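Local coordinates for oxygenase-reductase (Streptomyces fradiae, PDB 4OSP), which carries a C-terminal short-chain dehydrogenase/reductase domain that binds NADP and acts as the C-6 ketoreductase of urdamycin biosynthesis, at residues B[193-199]-B[249-255]. Sequence-based numbering, arbitrary orientation.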
loop_
_atom_site.group_PDB
_atom_site.type_symbol
_atom_site.label_atom_id
_atom_site.label_comp_id
_atom_site.label_asym_id
_atom_site.label_seq_id
_atom_site.Cartn_x
_atom_site.Cartn_y
_atom_site.Cartn_z
ATOM N N ILE B 193 -20.688 -11.548 1.065
ATOM C CA ILE B 193 -19.574 -12.477 1.097
ATOM C C ILE B 193 -18.298 -11.660 1.221
ATOM O O ILE B 193 -18.102 -10.712 0.472
ATOM C CB ILE B 193 -19.540 -13.327 -0.196
ATOM C CG1 ILE B 193 -20.832 -14.150 -0.330
ATOM C CG2 ILE B 193 -18.325 -14.235 -0.220
ATOM C CD1 ILE B 193 -21.189 -14.509 -1.763
ATOM N N THR B 194 -17.449 -11.996 2.188
ATOM C CA THR B 194 -16.135 -11.343 2.285
ATOM C C THR B 194 -15.112 -12.080 1.438
ATOM O O THR B 194 -15.193 -13.299 1.270
ATOM C CB THR B 194 -15.616 -11.225 3.733
ATOM O OG1 THR B 194 -15.139 -12.501 4.178
ATOM C CG2 THR B 194 -16.709 -10.698 4.679
ATOM N N VAL B 195 -14.157 -11.318 0.896
ATOM C CA VAL B 195 -13.093 -11.854 0.065
ATOM C C VAL B 195 -11.785 -11.219 0.548
ATOM O O VAL B 195 -11.615 -10.003 0.494
ATOM C CB VAL B 195 -13.317 -11.531 -1.444
ATOM C CG1 VAL B 195 -12.421 -12.390 -2.319
ATOM C CG2 VAL B 195 -14.777 -11.747 -1.846
ATOM N N ASN B 196 -10.878 -12.047 1.059
ATOM C CA ASN B 196 -9.621 -11.548 1.593
ATOM C C ASN B 196 -8.425 -12.391 1.154
ATOM O O ASN B 196 -8.573 -13.535 0.710
ATOM C CB ASN B 196 -9.683 -11.472 3.122
ATOM C CG ASN B 196 -10.622 -10.389 3.613
ATOM O OD1 ASN B 196 -10.322 -9.194 3.514
ATOM N ND2 ASN B 196 -11.757 -10.798 4.155
ATOM N N SER B 197 -7.245 -11.806 1.271
ATOM C CA SER B 197 -5.989 -12.488 0.967
ATOM C C SER B 197 -5.208 -12.656 2.262
ATOM O O SER B 197 -5.294 -11.821 3.157
ATOM C CB SER B 197 -5.161 -11.667 -0.017
ATOM O OG SER B 197 -5.594 -11.866 -1.344
ATOM N N VAL B 198 -4.490 -13.767 2.368
ATOM C CA VAL B 198 -3.591 -14.016 3.480
ATOM C C VAL B 198 -2.203 -14.285 2.890
ATOM O O VAL B 198 -2.056 -15.131 2.006
ATOM C CB VAL B 198 -4.053 -15.230 4.325
ATOM C CG1 VAL B 198 -3.078 -15.483 5.469
ATOM C CG2 VAL B 198 -5.456 -15.002 4.878
ATOM N N GLY B 199 -1.204 -13.537 3.352
ATOM C CA GLY B 199 0.158 -13.662 2.842
ATOM C C GLY B 199 1.097 -14.307 3.845
ATOM O O GLY B 199 1.411 -13.715 4.879
ATOM N N ILE B 249 -14.294 -7.275 7.634
ATOM C CA ILE B 249 -13.062 -7.197 6.850
ATOM C C ILE B 249 -13.272 -7.820 5.468
ATOM O O ILE B 249 -13.560 -9.022 5.345
ATOM C CB ILE B 249 -11.880 -7.909 7.555
ATOM C CG1 ILE B 249 -11.639 -7.316 8.952
ATOM C CG2 ILE B 249 -10.614 -7.834 6.702
ATOM C CD1 ILE B 249 -10.703 -8.157 9.801
ATOM N N THR B 250 -13.126 -7.008 4.430
ATOM C CA THR B 250 -13.149 -7.524 3.065
ATOM C C THR B 250 -12.240 -6.751 2.104
ATOM O O THR B 250 -11.921 -5.587 2.337
ATOM C CB THR B 250 -14.582 -7.621 2.509
ATOM O OG1 THR B 250 -14.575 -8.442 1.335
ATOM C CG2 THR B 250 -15.130 -6.240 2.190
ATOM N N GLY B 251 -11.812 -7.416 1.038
ATOM C CA GLY B 251 -10.940 -6.802 0.051
ATOM C C GLY B 251 -9.527 -6.536 0.537
ATOM O O GLY B 251 -8.764 -5.836 -0.125
ATOM N N SER B 252 -9.166 -7.092 1.688
ATOM C CA SER B 252 -7.894 -6.751 2.306
ATOM C C SER B 252 -6.893 -7.899 2.273
ATOM O O SER B 252 -7.211 -9.005 1.835
ATOM C CB SER B 252 -8.102 -6.254 3.740
ATOM O OG SER B 252 -8.431 -7.327 4.598
ATOM N N TYR B 253 -5.678 -7.605 2.728
ATOM C CA TYR B 253 -4.560 -8.531 2.707
ATOM C C TYR B 253 -4.056 -8.677 4.153
ATOM O O TYR B 253 -3.677 -7.703 4.782
ATOM C CB TYR B 253 -3.467 -7.983 1.769
ATOM C CG TYR B 253 -2.165 -8.784 1.724
ATOM C CD1 TYR B 253 -1.170 -8.583 2.684
ATOM C CD2 TYR B 253 -1.913 -9.722 0.690
ATOM C CE1 TYR B 253 0.020 -9.291 2.643
ATOM C CE2 TYR B 253 -0.724 -10.445 0.653
ATOM C CZ TYR B 253 0.237 -10.225 1.636
ATOM O OH TYR B 253 1.437 -10.916 1.622
ATOM N N LEU B 254 -4.113 -9.889 4.693
ATOM C CA LEU B 254 -3.595 -10.147 6.037
ATOM C C LEU B 254 -2.153 -10.632 6.012
ATOM O O LEU B 254 -1.800 -11.557 5.277
ATOM C CB LEU B 254 -4.499 -11.113 6.806
ATOM C CG LEU B 254 -5.688 -10.374 7.413
ATOM C CD1 LEU B 254 -6.853 -10.352 6.440
ATOM C CD2 LEU B 254 -6.107 -10.947 8.754
ATOM N N ASP B 255 -1.317 -9.986 6.812
ATOM C CA ASP B 255 0.112 -10.229 6.784
ATOM C C ASP B 255 0.485 -11.266 7.836
ATOM O O ASP B 255 0.924 -10.930 8.941
ATOM C CB ASP B 255 0.859 -8.914 7.000
ATOM C CG ASP B 255 2.358 -9.086 7.044
ATOM O OD1 ASP B 255 2.882 -10.143 6.621
ATOM O OD2 ASP B 255 3.026 -8.147 7.511
HETATM O O HOH W 1 -17.012 -8.467 0.130
#
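Asn-196 reaches across to the loop that leads into the last strand and ties it down with both ends of its carboxamide. With CG anti to its own carbonyl carbon (chi1 -69°), the amide is carried toward residues 249-252. ND2 donates to Ile-249 O at 2.8 Å; the acceptor lies in the amide plane of Asn-196, though ND2 sits above the Ile-249 carbonyl plane. OD1 of Asn-196 takes two donors from opposite faces of its plane, Ser-252 N at 3.0 Å and Ser-252 OG at 2.9 Å. An asparagine suits this place because it donates and accepts at once, bridging to a loop where regular pairing is interrupted, and the three bonds should fix the amide's rotation.

One step back, Thr-250 OG1, anti to its N (chi1 -165°), acts both ways: it accepts from Val-195 N at 2.9 Å and gives its hydrogen to a water that donates to Ile-193 O. Gly-251, whose positive phi lets the chain turn, returns its N-H to Val-195 O.

Regular parallel pairing resumes with Ser-197 N on Ser-252 O, then Leu-254 N on Ser-197 O at 2.7 Å and Gly-199 N on Leu-254 O at 2.8 Å. The Tyr-253 ring lies with one face over Gly-199 N, and its OH comes within 3.3 Å of Gly-199 CA; packing on this bare CA suits a glycine. Ser-197 OG bonds instead to Thr-181 and Asp-178 of helix 168-187, while Val-198 and Leu-254 both meet Leu-241 of helix 231-242. This is the edge of the parallel Rossmann-fold sheet of SDR enzymes, where the C-terminal strand is added beside strand 194-204.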